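PDB 2HWJ: hypothetical protein Atu1540 from Agrobacterium tumefaciens str. C58, which is of unknown function but belongs to a family of putative ParB-like nucleases. Local coordinates for residues L9-I14 against V80-T85. Residues are numbered along the deposited sequence; the frame is centred on the assembly and turned at random.
Sequences LSRIAI and VEHVLT
Arg11 has CG anti to its own N (chi1 -174°) and bends at chi2 (71°), which brings its guanidinium against His82. His82 meets it with CG anti to its own carbonyl carbon. The two groups stack with centres 4.6 Å apart and planes 26° apart. His82 CG lies over one guanidinium face, set toward the edge of the group rather than its middle. Arg11 CD also packs on Leu84 CD2 at 3.6 Å.

Strand 9-13 runs antiparallel to strand 82-90 and is the outermost strand on this side of the chain's four-stranded mixed sheet. Ser10 with Thr85 and Ile12 with Val83 are hydrogen-bonded pairs. Arg11 with Leu84 and Ala13 with His82 are non-hydrogen-bonded pairs. Ser10 N donates to Thr85 O at 2.8 Å, almost straight. On the other face from Arg11, the hydroxyls Ser10 OG and Thr85 OG1 hydrogen-bond at 2.9 Å. Next to them Ile12 CG2 touches Thr85 CG2 at 3.7 Å, the two side chains lying roughly perpendicular.

Past the strand, Ile14 N bonds to Glu81 O (2.8 Å). The Ile14 side chain reaches Val83 CG1 with its CG1 (3.9 Å) and also packs on Val72 of helix 69-77. At the other end, Leu9 packs on Leu84 and on Ile52 of a neighbouring subunit.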
ATOM      1  N   LEU A   9     -12.652  -1.858 -21.790  1.00 57.30           N
ATOM      2  CA  LEU A   9     -12.599  -3.254 -22.168  1.00 54.96           C
ATOM      3  C   LEU A   9     -11.870  -3.408 -23.499  1.00 55.29           C
ATOM      4  O   LEU A   9     -12.123  -2.635 -24.439  1.00 54.61           O
ATOM      5  CB  LEU A   9     -14.007  -3.750 -22.355  1.00 53.67           C
ATOM      6  CG  LEU A   9     -14.095  -5.215 -22.759  1.00 50.22           C
ATOM      7  CD1 LEU A   9     -13.615  -6.077 -21.600  1.00 46.16           C
ATOM      8  CD2 LEU A   9     -15.478  -5.608 -23.158  1.00 40.58           C
ATOM      9  N   SER A  10     -10.975  -4.391 -23.585  1.00 54.77           N
ATOM     10  CA  SER A  10     -10.547  -4.844 -24.890  1.00 56.18           C
ATOM     11  C   SER A  10     -10.404  -6.300 -24.883  1.00 56.55           C
ATOM     12  O   SER A  10     -10.960  -6.962 -24.001  1.00 58.39           O
ATOM     13  CB  SER A  10      -9.278  -4.193 -25.423  1.00 55.77           C
ATOM     14  OG  SER A  10      -8.385  -3.991 -24.391  1.00 57.05           O
ATOM     15  N   ARG A  11      -9.628  -6.794 -25.846  1.00 56.04           N
ATOM     16  CA  ARG A  11      -9.777  -8.123 -26.397  1.00 55.21           C
ATOM     17  C   ARG A  11      -8.532  -8.490 -27.147  1.00 54.56           C
ATOM     18  O   ARG A  11      -8.173  -7.824 -28.065  1.00 54.83           O
ATOM     19  CB  ARG A  11     -10.882  -8.067 -27.408  1.00 55.80           C
ATOM     20  CG  ARG A  11     -11.285  -9.425 -28.014  1.00 59.82           C
ATOM     21  CD  ARG A  11     -11.987 -10.220 -26.991  1.00 61.25           C
ATOM     22  NE  ARG A  11     -12.694 -11.361 -27.537  1.00 67.22           N
ATOM     23  CZ  ARG A  11     -13.169 -11.459 -28.768  1.00 67.22           C
ATOM     24  NH1 ARG A  11     -13.013 -10.456 -29.625  1.00 65.56           N
ATOM     25  NH2 ARG A  11     -13.785 -12.584 -29.116  1.00 62.45           N
ATOM     26  N   ILE A  12      -7.884  -9.577 -26.784  1.00 54.79           N
ATOM     27  CA  ILE A  12      -6.655  -9.969 -27.411  1.00 54.79           C
ATOM     28  C   ILE A  12      -6.600 -11.472 -27.551  1.00 55.28           C
ATOM     29  O   ILE A  12      -7.249 -12.238 -26.762  1.00 54.84           O
ATOM     30  CB  ILE A  12      -5.461  -9.511 -26.577  1.00 55.19           C
ATOM     31  CG1 ILE A  12      -4.140  -9.497 -27.374  1.00 54.96           C
ATOM     32  CG2 ILE A  12      -5.297 -10.398 -25.415  1.00 56.19           C
ATOM     33  CD1 ILE A  12      -3.123  -8.594 -26.728  1.00 52.89           C
ATOM     34  N   ALA A  13      -5.795 -11.875 -28.535  1.00 54.73           N
ATOM     35  CA  ALA A  13      -5.514 -13.267 -28.796  1.00 54.78           C
ATOM     36  C   ALA A  13      -4.513 -13.648 -27.757  1.00 55.58           C
ATOM     37  O   ALA A  13      -3.434 -13.008 -27.635  1.00 56.24           O
ATOM     38  CB  ALA A  13      -4.887 -13.434 -30.123  1.00 53.91           C
ATOM     39  N   ILE A  14      -4.837 -14.706 -27.034  1.00 54.88           N
ATOM     40  CA  ILE A  14      -3.918 -15.214 -26.057  1.00 55.83           C
ATOM     41  C   ILE A  14      -2.536 -15.524 -26.657  1.00 55.93           C
ATOM     42  O   ILE A  14      -1.509 -15.359 -26.005  1.00 56.07           O
ATOM     43  CB  ILE A  14      -4.472 -16.468 -25.352  1.00 56.24           C
ATOM     44  CG1 ILE A  14      -5.692 -16.114 -24.476  1.00 55.21           C
ATOM     45  CG2 ILE A  14      -3.348 -17.117 -24.506  1.00 54.73           C
ATOM     46  CD1 ILE A  14      -6.536 -17.327 -24.223  1.00 59.12           C
ATOM     47  N   VAL A  80      -8.721 -22.011 -25.997  1.00 61.23           N
ATOM     48  CA  VAL A  80      -9.447 -20.793 -26.043  1.00 60.87           C
ATOM     49  C   VAL A  80      -8.533 -19.798 -26.733  1.00 61.54           C
ATOM     50  O   VAL A  80      -7.402 -19.717 -26.344  1.00 62.62           O
ATOM     51  CB  VAL A  80      -9.740 -20.291 -24.648  1.00 60.64           C
ATOM     52  CG1 VAL A  80     -10.331 -18.927 -24.756  1.00 58.72           C
ATOM     53  CG2 VAL A  80     -10.698 -21.196 -23.950  1.00 57.76           C
ATOM     54  N   GLU A  81      -9.015 -19.064 -27.739  1.00 61.37           N
ATOM     55  CA  GLU A  81      -8.196 -18.103 -28.525  1.00 61.79           C
ATOM     56  C   GLU A  81      -8.044 -16.705 -27.961  1.00 60.41           C
ATOM     57  O   GLU A  81      -6.979 -16.136 -28.012  1.00 60.83           O
ATOM     58  CB  GLU A  81      -8.758 -17.937 -29.936  1.00 61.89           C
ATOM     59  CG  GLU A  81     -10.177 -18.563 -30.119  1.00 65.22           C
ATOM     60  CD  GLU A  81     -10.524 -18.783 -31.625  1.00 64.54           C
ATOM     61  OE1 GLU A  81     -10.025 -17.964 -32.465  1.00 67.54           O
ATOM     62  OE2 GLU A  81     -11.244 -19.772 -31.943  1.00 62.28           O
ATOM     63  N   HIS A  82      -9.126 -16.142 -27.464  1.00 58.70           N
ATOM     64  CA  HIS A  82      -9.117 -14.795 -27.019  1.00 56.99           C
ATOM     65  C   HIS A  82      -9.436 -14.619 -25.506  1.00 56.31           C
ATOM     66  O   HIS A  82     -10.080 -15.463 -24.882  1.00 55.88           O
ATOM     67  CB  HIS A  82     -10.146 -14.037 -27.847  1.00 57.68           C
ATOM     68  CG  HIS A  82      -9.792 -13.863 -29.304  1.00 58.33           C
ATOM     69  ND1 HIS A  82     -10.327 -14.659 -30.308  1.00 58.70           N
ATOM     70  CD2 HIS A  82      -8.995 -12.955 -29.926  1.00 56.47           C
ATOM     71  CE1 HIS A  82      -9.880 -14.248 -31.480  1.00 57.08           C
ATOM     72  NE2 HIS A  82      -9.074 -13.211 -31.277  1.00 59.86           N
ATOM     73  N   VAL A  83      -9.009 -13.514 -24.900  1.00 54.50           N
ATOM     74  CA  VAL A  83      -9.437 -13.234 -23.552  1.00 53.39           C
ATOM     75  C   VAL A  83      -9.725 -11.708 -23.425  1.00 53.69           C
ATOM     76  O   VAL A  83      -9.024 -10.917 -24.020  1.00 54.95           O
ATOM     77  CB  VAL A  83      -8.394 -13.716 -22.532  1.00 53.64           C
ATOM     78  CG1 VAL A  83      -7.036 -12.932 -22.647  1.00 52.73           C
ATOM     79  CG2 VAL A  83      -8.910 -13.534 -21.102  1.00 55.29           C
ATOM     80  N   LEU A  84     -10.736 -11.293 -22.666  1.00 53.03           N
ATOM     81  CA  LEU A  84     -10.962  -9.876 -22.393  1.00 53.22           C
ATOM     82  C   LEU A  84      -9.876  -9.358 -21.509  1.00 54.39           C
ATOM     83  O   LEU A  84      -9.319 -10.122 -20.672  1.00 56.56           O
ATOM     84  CB  LEU A  84     -12.227  -9.723 -21.620  1.00 52.77           C
ATOM     85  CG  LEU A  84     -13.456 -10.273 -22.337  1.00 51.16           C
ATOM     86  CD1 LEU A  84     -14.661 -10.030 -21.501  1.00 41.28           C
ATOM     87  CD2 LEU A  84     -13.567  -9.730 -23.795  1.00 47.71           C
ATOM     88  N   THR A  85      -9.547  -8.088 -21.676  1.00 53.19           N
ATOM     89  CA  THR A  85      -8.426  -7.493 -20.988  1.00 53.14           C
ATOM     90  C   THR A  85      -8.851  -6.054 -20.655  1.00 54.40           C
ATOM     91  O   THR A  85      -9.789  -5.511 -21.253  1.00 52.87           O
ATOM     92  CB  THR A  85      -7.270  -7.226 -21.953  1.00 53.77           C
ATOM     93  OG1 THR A  85      -7.775  -6.470 -23.075  1.00 58.21           O
ATOM     94  CG2 THR A  85      -6.602  -8.482 -22.489  1.00 51.92           C
TER